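Group B streptococcal R4 surface protein (PDB 6S5Y) is a cell-wall-attached streptococcal surface protein implicated in infection, whose tandem immunoglobulin-like Rib domains probably form an elongated stalk projecting from the bacterium. Local coordinates at residues Asn10-Lys15 against Pro35-Gly40; Gln18-Glu23 against Val80-Asp85; Gly93-Val98 against Val152-Lys157; Pro104-Ser109 against Thr120-Glu125. All coordinates share one frame; numbering follows the deposited sequence.

Overall arrangement
The chain holds two consecutive Rib domains, each with a four-stranded mixed sheet of strand order 1-4-3-2. Interactions 1 and 2 belong to the first domain and alternate along the sequence, their centres 29 Å apart: interaction 1 packs two loops, interaction 2 closes the parallel edge and runs into the linker. Interactions 3 and 4 lie in the second domain, centres 10 Å apart. Interaction 4 is nested within the loop that interaction 3 closes, and the two touch where Q96 NE2 meets K105 O. Interactions 1 and 3 have centres 63 Å apart, on opposite sides of the chain's centre, in keeping with two domains set end to end in an elongated molecule.

Interaction 1. Residues Asn10-Lys15 against Pro35-Gly40; sequences NDPAGK and PDLPKG
Two loops of the first Rib domain meet here: 10-15 runs from helix 6-9 to strand 17-20, while the loop residues 35-40 lead into strand 42-45, and N10 and L37 are the residues whose CA atoms come nearest. The N10 side chain points at the other loop and lays its amide against the ring of P38, the two side chains coming from opposite directions. Its nitrogen ND2 is 3.5 Å from P38 CD and about as far from P38 CG, while OD1 sits 3.6 Å from L37 CA. The torsion that turns CG away from the carbonyl carbon (chi1 -58°) carries the amide over to this ring. These are packing contacts: ND2 is hydrogen-bonded to D6 O, in the helix that ends just before N10, and still packs on the P38 ring.

L37 supplies the apolar half. Its two methyls divide the work, CD2 lying 3.8 Å from N10 CB and CD1 3.9 Å from P12 CB. CD2 also reaches P12 CA, so it spans N10 and P12 while CD1 sits on the proline ring. Both L37 and P12 are buried. N33, upstream of 35-40 in the same loop, adds polar ties to the first chain segment: its ND2 gives a hydrogen bond to D11 O and its OD1 receives one from A13 N. Together L37 and P12 pack on V63 of strand 55-64 and on Y65, and P12 also on V73 of strand 70-80, as loops laid against the sheet of the immunoglobulin-like Rib fold.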
loop_
_atom_site.group_PDB
_atom_site.type_symbol
_atom_site.label_atom_id
_atom_site.label_comp_id
_atom_site.label_asym_id
_atom_site.label_seq_id
_atom_site.Cartn_x
_atom_site.Cartn_y
_atom_site.Cartn_z
ATOM N N ASN A 10 -30.889 -4.910 22.945
ATOM C CA ASN A 10 -30.123 -5.199 21.743
ATOM C C ASN A 10 -28.604 -5.242 21.949
ATOM O O ASN A 10 -28.080 -4.693 22.922
ATOM C CB ASN A 10 -30.439 -4.149 20.664
ATOM C CG ASN A 10 -31.885 -4.024 20.245
ATOM O OD1 ASN A 10 -32.337 -4.622 19.247
ATOM N ND2 ASN A 10 -32.631 -3.198 20.976
ATOM N N ASP A 11 -27.907 -5.873 20.981
ATOM C CA ASP A 11 -26.459 -5.936 20.898
ATOM C C ASP A 11 -26.051 -5.729 19.421
ATOM O O ASP A 11 -26.345 -6.578 18.575
ATOM C CB ASP A 11 -25.879 -7.219 21.519
ATOM C CG ASP A 11 -24.350 -7.279 21.582
ATOM O OD1 ASP A 11 -23.714 -7.331 20.510
ATOM O OD2 ASP A 11 -23.798 -7.317 22.707
ATOM N N PRO A 12 -25.446 -4.571 19.082
ATOM C CA PRO A 12 -25.020 -4.359 17.693
ATOM C C PRO A 12 -23.774 -5.183 17.369
ATOM O O PRO A 12 -22.976 -5.478 18.265
ATOM C CB PRO A 12 -24.772 -2.849 17.606
ATOM C CG PRO A 12 -24.857 -2.333 18.989
ATOM C CD PRO A 12 -25.020 -3.457 19.946
ATOM N N ALA A 13 -23.638 -5.584 16.091
ATOM C CA ALA A 13 -22.548 -6.421 15.601
ATOM C C ALA A 13 -21.534 -5.664 14.749
ATOM O O ALA A 13 -21.899 -4.992 13.784
ATOM C CB ALA A 13 -23.111 -7.597 14.824
ATOM N N GLY A 14 -20.265 -5.814 15.115
ATOM C CA GLY A 14 -19.137 -5.218 14.413
ATOM C C GLY A 14 -18.899 -5.882 13.077
ATOM O O GLY A 14 -19.139 -7.083 12.920
ATOM N N LYS A 15 -18.452 -5.095 12.106
ATOM C CA LYS A 15 -18.188 -5.539 10.742
ATOM C C LYS A 15 -17.009 -4.744 10.204
ATOM O O LYS A 15 -16.974 -3.517 10.346
ATOM C CB LYS A 15 -19.440 -5.317 9.873
ATOM C CG LYS A 15 -19.417 -5.980 8.504
ATOM C CD LYS A 15 -20.820 -6.083 7.887
ATOM C CE LYS A 15 -21.325 -4.787 7.292
ATOM N NZ LYS A 15 -22.726 -4.892 6.810
ATOM N N PRO A 35 -30.670 -4.030 10.809
ATOM C CA PRO A 35 -32.131 -4.255 10.829
ATOM C C PRO A 35 -32.672 -4.938 12.095
ATOM O O PRO A 35 -33.851 -4.762 12.408
ATOM C CB PRO A 35 -32.362 -5.121 9.587
ATOM C CG PRO A 35 -31.106 -5.871 9.445
ATOM C CD PRO A 35 -30.044 -4.858 9.761
ATOM N N ASP A 36 -31.814 -5.720 12.810
ATOM C CA ASP A 36 -32.162 -6.393 14.069
ATOM C C ASP A 36 -32.386 -5.363 15.171
ATOM O O ASP A 36 -33.213 -5.580 16.067
ATOM C CB ASP A 36 -31.054 -7.367 14.500
ATOM C CG ASP A 36 -31.054 -8.692 13.781
ATOM O OD1 ASP A 36 -32.110 -9.067 13.225
ATOM O OD2 ASP A 36 -30.004 -9.367 13.791
ATOM N N LEU A 37 -31.643 -4.243 15.090
ATOM C CA LEU A 37 -31.721 -3.119 16.008
ATOM C C LEU A 37 -33.047 -2.353 15.768
ATOM O O LEU A 37 -33.653 -2.520 14.710
ATOM C CB LEU A 37 -30.494 -2.190 15.826
ATOM C CG LEU A 37 -29.074 -2.795 15.937
ATOM C CD1 LEU A 37 -28.039 -1.726 15.767
ATOM C CD2 LEU A 37 -28.842 -3.501 17.273
ATOM N N PRO A 38 -33.538 -1.543 16.729
ATOM C CA PRO A 38 -34.817 -0.839 16.513
ATOM C C PRO A 38 -34.796 0.174 15.382
ATOM O O PRO A 38 -33.739 0.697 15.066
ATOM C CB PRO A 38 -35.059 -0.130 17.851
ATOM C CG PRO A 38 -34.204 -0.846 18.824
ATOM C CD PRO A 38 -32.996 -1.265 18.069
ATOM N N LYS A 39 -35.966 0.455 14.779
ATOM C CA LYS A 39 -36.085 1.465 13.729
ATOM C C LYS A 39 -35.844 2.827 14.382
ATOM O O LYS A 39 -36.291 3.049 15.494
ATOM C CB LYS A 39 -37.448 1.388 13.002
ATOM C CG LYS A 39 -37.550 0.190 12.041
ATOM C CD LYS A 39 -38.344 0.434 10.753
ATOM C CE LYS A 39 -38.323 -0.818 9.892
ATOM N NZ LYS A 39 -38.383 -0.543 8.416
ATOM N N GLY A 40 -35.043 3.666 13.743
ATOM C CA GLY A 40 -34.690 4.974 14.281
ATOM C C GLY A 40 -33.309 5.020 14.902
ATOM O O GLY A 40 -32.805 6.106 15.199
#

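Interaction 2. Residues Gln18-Glu23 against Val80-Asp85; sequences QVNVGE and VDPRTD
V80, the last residue of strand 70-80, pairs with N20 as a parallel bridge at the end of strand 17-20. Its N-H gives a hydrogen bond to V19 O, 2.9 Å and 161° at the hydrogen, and its carbonyl receives a weak one from V21 N at 3.0 Å. N20 CA also approaches that carbonyl, as a CA-H···O contact. On the side of the sheet that carries both side chains, V80 CG2 lies 3.8 Å from N20 OD1, and Q18 crosses it at about a right angle with NE2 at 4.1 Å.

V21 CG2, set beside its own backbone N (chi1 173°), rests on D81 CA at 3.8 Å and on D81 CB. D81 OD2 forms a salt bridge with K88 of the second domain. P82 follows with its ring beside the N20 amide, ND2 being 3.8 Å from P82 CG. R83 N bonds weakly back to D81 OD1, and T84 takes the N-cap position, its side chain capping a backbone N of helix 85-88.

Past its bridge, the first segment turns back: N20 to E23 form a type II turn. The pairing is the parallel first-to-last strand edge of an immunoglobulin-like Rib domain, running straight into the interdomain linker.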
loop_
_atom_site.group_PDB
_atom_site.type_symbol
_atom_site.label_atom_id
_atom_site.label_comp_id
_atom_site.label_asym_id
_atom_site.label_seq_id
_atom_site.Cartn_x
_atom_site.Cartn_y
_atom_site.Cartn_z
ATOM N N GLN A 18 -13.625 -2.093 3.947
ATOM C CA GLN A 18 -12.421 -1.707 3.216
ATOM C C GLN A 18 -12.661 -0.467 2.367
ATOM O O GLN A 18 -13.660 -0.404 1.657
ATOM C CB GLN A 18 -11.917 -2.868 2.351
ATOM C CG GLN A 18 -10.453 -2.730 1.942
ATOM C CD GLN A 18 -10.058 -3.797 0.955
ATOM O OE1 GLN A 18 -9.572 -4.873 1.328
ATOM N NE2 GLN A 18 -10.270 -3.529 -0.326
ATOM N N VAL A 19 -11.746 0.518 2.452
ATOM C CA VAL A 19 -11.804 1.799 1.721
ATOM C C VAL A 19 -10.427 2.175 1.120
ATOM O O VAL A 19 -9.413 1.573 1.490
ATOM C CB VAL A 19 -12.415 2.974 2.568
ATOM C CG1 VAL A 19 -13.894 2.752 2.881
ATOM C CG2 VAL A 19 -11.618 3.250 3.845
ATOM N N ASN A 20 -10.393 3.163 0.198
ATOM C CA ASN A 20 -9.132 3.624 -0.401
ATOM C C ASN A 20 -8.550 4.788 0.378
ATOM O O ASN A 20 -9.232 5.379 1.218
ATOM C CB ASN A 20 -9.283 4.031 -1.885
ATOM C CG ASN A 20 -9.475 2.920 -2.891
ATOM O OD1 ASN A 20 -9.442 1.715 -2.586
ATOM N ND2 ASN A 20 -9.683 3.322 -4.140
ATOM N N VAL A 21 -7.292 5.127 0.082
ATOM C CA VAL A 21 -6.632 6.273 0.692
ATOM C C VAL A 21 -7.375 7.541 0.222
ATOM O O VAL A 21 -7.579 7.748 -0.976
ATOM C CB VAL A 21 -5.109 6.312 0.388
ATOM C CG1 VAL A 21 -4.463 7.609 0.878
ATOM C CG2 VAL A 21 -4.399 5.104 0.996
ATOM N N GLY A 22 -7.835 8.324 1.191
ATOM C CA GLY A 22 -8.575 9.554 0.938
ATOM C C GLY A 22 -10.077 9.383 0.970
ATOM O O GLY A 22 -10.800 10.378 1.057
ATOM N N GLU A 23 -10.564 8.126 0.880
ATOM C CA GLU A 23 -11.999 7.822 0.928
ATOM C C GLU A 23 -12.480 7.878 2.363
ATOM O O GLU A 23 -11.749 7.465 3.254
ATOM C CB GLU A 23 -12.315 6.451 0.306
ATOM C CG GLU A 23 -12.125 6.437 -1.205
ATOM C CD GLU A 23 -12.580 5.217 -1.989
ATOM O OE1 GLU A 23 -13.070 4.241 -1.376
ATOM O OE2 GLU A 23 -12.425 5.238 -3.232
ATOM N N VAL A 80 -6.577 0.989 2.011
ATOM C CA VAL A 80 -5.627 0.491 1.009
ATOM C C VAL A 80 -5.250 1.574 -0.012
ATOM O O VAL A 80 -6.068 2.453 -0.306
ATOM C CB VAL A 80 -6.099 -0.824 0.329
ATOM C CG1 VAL A 80 -6.246 -1.955 1.347
ATOM C CG2 VAL A 80 -7.392 -0.639 -0.459
ATOM N N ASP A 81 -4.007 1.522 -0.538
ATOM C CA ASP A 81 -3.536 2.471 -1.545
ATOM C C ASP A 81 -3.825 1.840 -2.889
ATOM O O ASP A 81 -3.299 0.761 -3.149
ATOM C CB ASP A 81 -2.028 2.798 -1.383
ATOM C CG ASP A 81 -1.548 4.098 -2.030
ATOM O OD1 ASP A 81 -2.188 4.559 -2.998
ATOM O OD2 ASP A 81 -0.525 4.644 -1.575
ATOM N N PRO A 82 -4.703 2.431 -3.736
ATOM C CA PRO A 82 -4.950 1.830 -5.066
ATOM C C PRO A 82 -3.720 1.893 -6.002
ATOM O O PRO A 82 -3.527 1.005 -6.836
ATOM C CB PRO A 82 -6.135 2.635 -5.607
ATOM C CG PRO A 82 -6.059 3.942 -4.919
ATOM C CD PRO A 82 -5.432 3.706 -3.573
ATOM N N ARG A 83 -2.840 2.898 -5.799
ATOM C CA ARG A 83 -1.606 3.068 -6.568
ATOM C C ARG A 83 -0.463 2.234 -5.961
ATOM O O ARG A 83 -0.166 2.370 -4.775
ATOM C CB ARG A 83 -1.223 4.555 -6.676
ATOM C CG ARG A 83 -2.412 5.490 -6.975
ATOM C CD ARG A 83 -2.018 6.833 -7.572
ATOM N NE ARG A 83 -0.945 7.495 -6.824
ATOM C CZ ARG A 83 0.249 7.784 -7.329
ATOM N NH1 ARG A 83 0.527 7.509 -8.599
ATOM N NH2 ARG A 83 1.168 8.373 -6.576
ATOM N N THR A 84 0.169 1.369 -6.793
ATOM C CA THR A 84 1.266 0.446 -6.435
ATOM C C THR A 84 2.580 1.228 -6.265
ATOM O O THR A 84 2.626 2.401 -6.638
ATOM C CB THR A 84 1.423 -0.662 -7.520
ATOM O OG1 THR A 84 1.945 -0.093 -8.723
ATOM C CG2 THR A 84 0.133 -1.408 -7.823
ATOM N N ASP A 85 3.651 0.590 -5.741
ATOM C CA ASP A 85 4.947 1.266 -5.597
ATOM C C ASP A 85 5.545 1.637 -6.961
ATOM O O ASP A 85 6.218 2.664 -7.069
ATOM C CB ASP A 85 5.934 0.435 -4.770
ATOM C CG ASP A 85 5.639 0.346 -3.279
ATOM O OD1 ASP A 85 5.012 1.280 -2.739
ATOM O OD2 ASP A 85 6.064 -0.639 -2.648
#

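Interaction 3. Residues Gly93-Val98 against Val152-Lys157; sequences GKDQQV and VDVTVK
K157 lies beside Q97 on the parallel first-to-last strand edge of the second Rib domain, an immunoglobulin-like sheet in which strands 96-98 and 152-157 run 25° apart. The two side chains sit side by side and point the same way. Followed outward, K157 CB is 3.9 Å from Q97 CG, CG remains alongside the same carbon, CD meets Q97 NE2 at 3.7 Å, and NZ ends 4.1 Å from that amide nitrogen. The lysine's extended torsions (chi1 -171°) keep it alongside the extended glutamine from CB to CD.

The backbones are stitched by K157 N to Q96 O, 2.9 Å, and V98 N to K157 O, also 2.9 Å and 168° at the hydrogen; Q96 N to T155 O is weak. On the buried side V98 CG2 rests on V156 CG1, and V154 CG1 lies against K94 O. Further back, where G93 CA passes close to V152 CG1, the main chain no longer bonds to 152-157; K94 pairs with S109 instead. At D95, just before the strand, a side chain supplies the bond: the T155 N-H donates to D95 OD1 at 3.0 Å, meeting the oxygen from above the carboxylate plane, 51° out of it.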
loop_
_atom_site.group_PDB
_atom_site.type_symbol
_atom_site.label_atom_id
_atom_site.label_comp_id
_atom_site.label_asym_id
_atom_site.label_seq_id
_atom_site.Cartn_x
_atom_site.Cartn_y
_atom_site.Cartn_z
ATOM N N GLY A 93 17.484 5.501 -14.435
ATOM C CA GLY A 93 18.493 4.639 -15.012
ATOM C C GLY A 93 19.774 5.378 -15.329
ATOM O O GLY A 93 19.750 6.550 -15.709
ATOM N N LYS A 94 20.892 4.706 -15.117
ATOM C CA LYS A 94 22.199 5.246 -15.405
ATOM C C LYS A 94 22.963 4.290 -16.308
ATOM O O LYS A 94 22.982 3.082 -16.069
ATOM C CB LYS A 94 22.987 5.515 -14.118
ATOM C CG LYS A 94 22.585 6.818 -13.422
ATOM C CD LYS A 94 23.694 7.336 -12.480
ATOM C CE LYS A 94 24.711 8.234 -13.158
ATOM N NZ LYS A 94 25.866 8.541 -12.272
ATOM N N ASP A 95 23.564 4.837 -17.369
ATOM C CA ASP A 95 24.396 4.046 -18.261
ATOM C C ASP A 95 25.731 3.938 -17.539
ATOM O O ASP A 95 26.218 4.939 -17.013
ATOM C CB ASP A 95 24.570 4.723 -19.636
ATOM C CG ASP A 95 23.315 4.827 -20.495
ATOM O OD1 ASP A 95 22.362 4.036 -20.273
ATOM O OD2 ASP A 95 23.292 5.680 -21.400
ATOM N N GLN A 96 26.250 2.725 -17.385
ATOM C CA GLN A 96 27.509 2.541 -16.679
ATOM C C GLN A 96 28.570 2.001 -17.615
ATOM O O GLN A 96 28.233 1.334 -18.598
ATOM C CB GLN A 96 27.333 1.676 -15.417
ATOM C CG GLN A 96 26.846 0.259 -15.678
ATOM C CD GLN A 96 26.970 -0.632 -14.471
ATOM O OE1 GLN A 96 28.024 -0.726 -13.828
ATOM N NE2 GLN A 96 25.890 -1.330 -14.150
ATOM N N GLN A 97 29.848 2.322 -17.332
ATOM C CA GLN A 97 30.979 1.878 -18.119
ATOM C C GLN A 97 31.821 0.889 -17.330
ATOM O O GLN A 97 32.123 1.119 -16.157
ATOM C CB GLN A 97 31.829 3.066 -18.579
ATOM C CG GLN A 97 32.716 2.728 -19.765
ATOM C CD GLN A 97 33.816 3.742 -19.969
ATOM O OE1 GLN A 97 34.960 3.558 -19.540
ATOM N NE2 GLN A 97 33.495 4.833 -20.641
ATOM N N VAL A 98 32.176 -0.221 -17.977
ATOM C CA VAL A 98 33.007 -1.295 -17.423
ATOM C C VAL A 98 34.090 -1.702 -18.435
ATOM O O VAL A 98 33.987 -1.378 -19.619
ATOM C CB VAL A 98 32.179 -2.524 -16.940
ATOM C CG1 VAL A 98 31.266 -2.165 -15.770
ATOM C CG2 VAL A 98 31.398 -3.183 -18.079
ATOM N N VAL A 152 13.644 -0.781 -16.404
ATOM C CA VAL A 152 14.454 0.330 -16.922
ATOM C C VAL A 152 15.378 -0.173 -18.031
ATOM O O VAL A 152 16.078 -1.155 -17.832
ATOM C CB VAL A 152 15.266 1.021 -15.779
ATOM C CG1 VAL A 152 16.111 2.180 -16.302
ATOM C CG2 VAL A 152 14.351 1.508 -14.669
ATOM N N ASP A 153 15.396 0.522 -19.175
ATOM C CA ASP A 153 16.282 0.228 -20.301
ATOM C C ASP A 153 17.549 1.074 -20.150
ATOM O O ASP A 153 17.467 2.302 -20.091
ATOM C CB ASP A 153 15.586 0.523 -21.644
ATOM C CG ASP A 153 14.702 -0.601 -22.147
ATOM O OD1 ASP A 153 13.508 -0.605 -21.817
ATOM O OD2 ASP A 153 15.209 -1.468 -22.893
ATOM N N VAL A 154 18.709 0.415 -20.044
ATOM C CA VAL A 154 20.026 1.060 -19.900
ATOM C C VAL A 154 21.030 0.510 -20.916
ATOM O O VAL A 154 20.739 -0.479 -21.594
ATOM C CB VAL A 154 20.589 0.983 -18.452
ATOM C CG1 VAL A 154 19.705 1.741 -17.469
ATOM C CG2 VAL A 154 20.797 -0.463 -17.988
ATOM N N THR A 155 22.211 1.155 -21.006
ATOM C CA THR A 155 23.328 0.755 -21.854
ATOM C C THR A 155 24.557 0.510 -20.965
ATOM O O THR A 155 24.911 1.355 -20.150
ATOM C CB THR A 155 23.588 1.804 -22.982
ATOM O OG1 THR A 155 22.647 1.619 -24.036
ATOM C CG2 THR A 155 24.991 1.714 -23.575
ATOM N N VAL A 156 25.220 -0.633 -21.148
ATOM C CA VAL A 156 26.445 -0.916 -20.429
ATOM C C VAL A 156 27.528 -0.758 -21.479
ATOM O O VAL A 156 27.564 -1.534 -22.435
ATOM C CB VAL A 156 26.459 -2.314 -19.749
ATOM C CG1 VAL A 156 27.835 -2.641 -19.178
ATOM C CG2 VAL A 156 25.400 -2.406 -18.656
ATOM N N LYS A 157 28.364 0.280 -21.340
ATOM C CA LYS A 157 29.467 0.530 -22.269
ATOM C C LYS A 157 30.681 -0.300 -21.839
ATOM O O LYS A 157 31.181 -0.134 -20.724
ATOM C CB LYS A 157 29.805 2.032 -22.335
ATOM C CG LYS A 157 30.789 2.395 -23.452
ATOM C CD LYS A 157 31.180 3.865 -23.409
ATOM C CE LYS A 157 32.041 4.253 -24.581
ATOM N NZ LYS A 157 32.419 5.690 -24.534
#

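Interaction 4. Residues Pro104-Ser109 against Thr120-Glu125; sequences PKAEDS and TTVAFE
The 104-109 segment runs as loop into a single 3-10 turn at 107-109, with S109 N bonded to A106 O at 2.9 Å, and brings A106 opposite A123 of strand 121-124. A106 is central to the contact. Its CB points at the strand, 3.5 Å from V122 O and 3.6 Å from A123 CA, and also lies over one face of the F124 ring. That CH-pi approach is 4.2 Å to the ring centroid and 20° off the normal, offset toward the rim.

F124 has its CG turned away from the carbonyl carbon (chi1 -75°), and its far end reaches back toward the loop. CE2 meets two backbone atoms: P104 O sits at the ring edge, near its plane, 3.4 Å away, and A106 N is equally near. CZ meets S109 CB at 4.0 Å, while P104 CB touches CE2 in apolar packing. Next in sequence, E107 starts away from the strand but bends at its second torsion (chi2 76°), so its carboxylate curls back over V122. OE2 comes 3.7 Å from V122 CG2, and the aliphatic CG packs on the same methyl.

Around this contact, the loop also bonds to Q96 of edge strand 96-99, whose NE2 meets K105 O and, weakly, S109 OG, and to K94 just before that strand, whose O meets S109 OG. F124 also touches V140 of strand 134-143. Segment 104-109 as a whole thus spans from strand 121-124 to strand 96-99, with P104 and S109 packing on V156 and V154 of strand 149-159.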
loop_
_atom_site.group_PDB
_atom_site.type_symbol
_atom_site.label_atom_id
_atom_site.label_comp_id
_atom_site.label_asym_id
_atom_site.label_seq_id
_atom_site.Cartn_x
_atom_site.Cartn_y
_atom_site.Cartn_z
ATOM N N PRO A 104 28.954 -6.268 -14.587
ATOM C CA PRO A 104 28.256 -5.065 -14.104
ATOM C C PRO A 104 27.174 -5.371 -13.073
ATOM O O PRO A 104 26.452 -6.368 -13.187
ATOM C CB PRO A 104 27.700 -4.425 -15.378
ATOM C CG PRO A 104 27.646 -5.521 -16.380
ATOM C CD PRO A 104 28.442 -6.705 -15.903
ATOM N N LYS A 105 27.073 -4.498 -12.055
ATOM C CA LYS A 105 26.085 -4.580 -10.985
ATOM C C LYS A 105 24.888 -3.717 -11.385
ATOM O O LYS A 105 25.084 -2.578 -11.826
ATOM C CB LYS A 105 26.661 -4.058 -9.658
ATOM C CG LYS A 105 27.713 -4.956 -9.015
ATOM C CD LYS A 105 28.307 -4.315 -7.758
ATOM C CE LYS A 105 29.632 -4.927 -7.350
ATOM N NZ LYS A 105 30.160 -4.330 -6.090
ATOM N N ALA A 106 23.655 -4.251 -11.238
ATOM C CA ALA A 106 22.424 -3.531 -11.579
ATOM C C ALA A 106 22.249 -2.282 -10.738
ATOM O O ALA A 106 21.691 -1.299 -11.225
ATOM C CB ALA A 106 21.222 -4.433 -11.421
ATOM N N GLU A 107 22.766 -2.317 -9.482
ATOM C CA GLU A 107 22.757 -1.226 -8.499
ATOM C C GLU A 107 23.413 0.019 -9.092
ATOM O O GLU A 107 22.861 1.120 -8.988
ATOM C CB GLU A 107 23.503 -1.649 -7.217
ATOM C CG GLU A 107 22.695 -2.538 -6.281
ATOM C CD GLU A 107 22.524 -3.996 -6.675
ATOM O OE1 GLU A 107 23.352 -4.529 -7.458
ATOM O OE2 GLU A 107 21.549 -4.610 -6.182
ATOM N N ASP A 108 24.561 -0.182 -9.762
ATOM C CA ASP A 108 25.347 0.848 -10.437
ATOM C C ASP A 108 24.707 1.312 -11.767
ATOM O O ASP A 108 25.199 2.254 -12.395
ATOM C CB ASP A 108 26.801 0.373 -10.621
ATOM C CG ASP A 108 27.484 -0.059 -9.326
ATOM O OD1 ASP A 108 27.434 0.712 -8.335
ATOM O OD2 ASP A 108 28.079 -1.157 -9.309
ATOM N N SER A 109 23.583 0.681 -12.167
ATOM C CA SER A 109 22.837 1.068 -13.362
ATOM C C SER A 109 21.527 1.826 -13.020
ATOM O O SER A 109 20.769 2.153 -13.933
ATOM C CB SER A 109 22.597 -0.130 -14.274
ATOM O OG SER A 109 23.106 0.143 -15.568
ATOM N N THR A 120 13.455 -2.274 -1.818
ATOM C CA THR A 120 13.400 -2.403 -3.278
ATOM C C THR A 120 14.708 -3.045 -3.761
ATOM O O THR A 120 15.776 -2.715 -3.241
ATOM C CB THR A 120 13.172 -1.018 -3.918
ATOM O OG1 THR A 120 12.021 -0.413 -3.327
ATOM C CG2 THR A 120 12.992 -1.080 -5.427
ATOM N N THR A 121 14.617 -3.989 -4.715
ATOM C CA THR A 121 15.794 -4.685 -5.264
ATOM C C THR A 121 15.909 -4.507 -6.764
ATOM O O THR A 121 14.891 -4.464 -7.459
ATOM C CB THR A 121 15.807 -6.178 -4.903
ATOM O OG1 THR A 121 14.637 -6.805 -5.435
ATOM C CG2 THR A 121 15.955 -6.423 -3.417
ATOM N N VAL A 122 17.163 -4.482 -7.262
ATOM C CA VAL A 122 17.481 -4.287 -8.674
ATOM C C VAL A 122 18.388 -5.395 -9.234
ATOM O O VAL A 122 19.434 -5.703 -8.650
ATOM C CB VAL A 122 18.043 -2.864 -8.971
ATOM C CG1 VAL A 122 16.930 -1.827 -8.978
ATOM C CG2 VAL A 122 19.140 -2.470 -7.987
ATOM N N ALA A 123 17.980 -5.977 -10.384
ATOM C CA ALA A 123 18.720 -7.040 -11.079
ATOM C C ALA A 123 18.566 -6.903 -12.592
ATOM O O ALA A 123 17.566 -6.371 -13.055
ATOM C CB ALA A 123 18.223 -8.401 -10.631
ATOM N N PHE A 124 19.540 -7.374 -13.358
ATOM C CA PHE A 124 19.440 -7.311 -14.809
ATOM C C PHE A 124 18.554 -8.443 -15.264
ATOM O O PHE A 124 18.647 -9.532 -14.717
ATOM C CB PHE A 124 20.828 -7.420 -15.471
ATOM C CG PHE A 124 21.684 -6.182 -15.392
ATOM C CD1 PHE A 124 21.366 -5.046 -16.131
ATOM C CD2 PHE A 124 22.840 -6.168 -14.626
ATOM C CE1 PHE A 124 22.167 -3.904 -16.071
ATOM C CE2 PHE A 124 23.647 -5.029 -14.576
ATOM C CZ PHE A 124 23.301 -3.901 -15.290
ATOM N N GLU A 125 17.689 -8.193 -16.251
ATOM C CA GLU A 125 16.775 -9.204 -16.799
ATOM C C GLU A 125 17.588 -10.373 -17.374
ATOM O O GLU A 125 17.295 -11.537 -17.130
ATOM C CB GLU A 125 15.870 -8.576 -17.885
ATOM C CG GLU A 125 14.912 -9.563 -18.533
ATOM C CD GLU A 125 14.042 -9.031 -19.653
ATOM O OE1 GLU A 125 14.559 -8.295 -20.526
ATOM O OE2 GLU A 125 12.841 -9.383 -19.673
#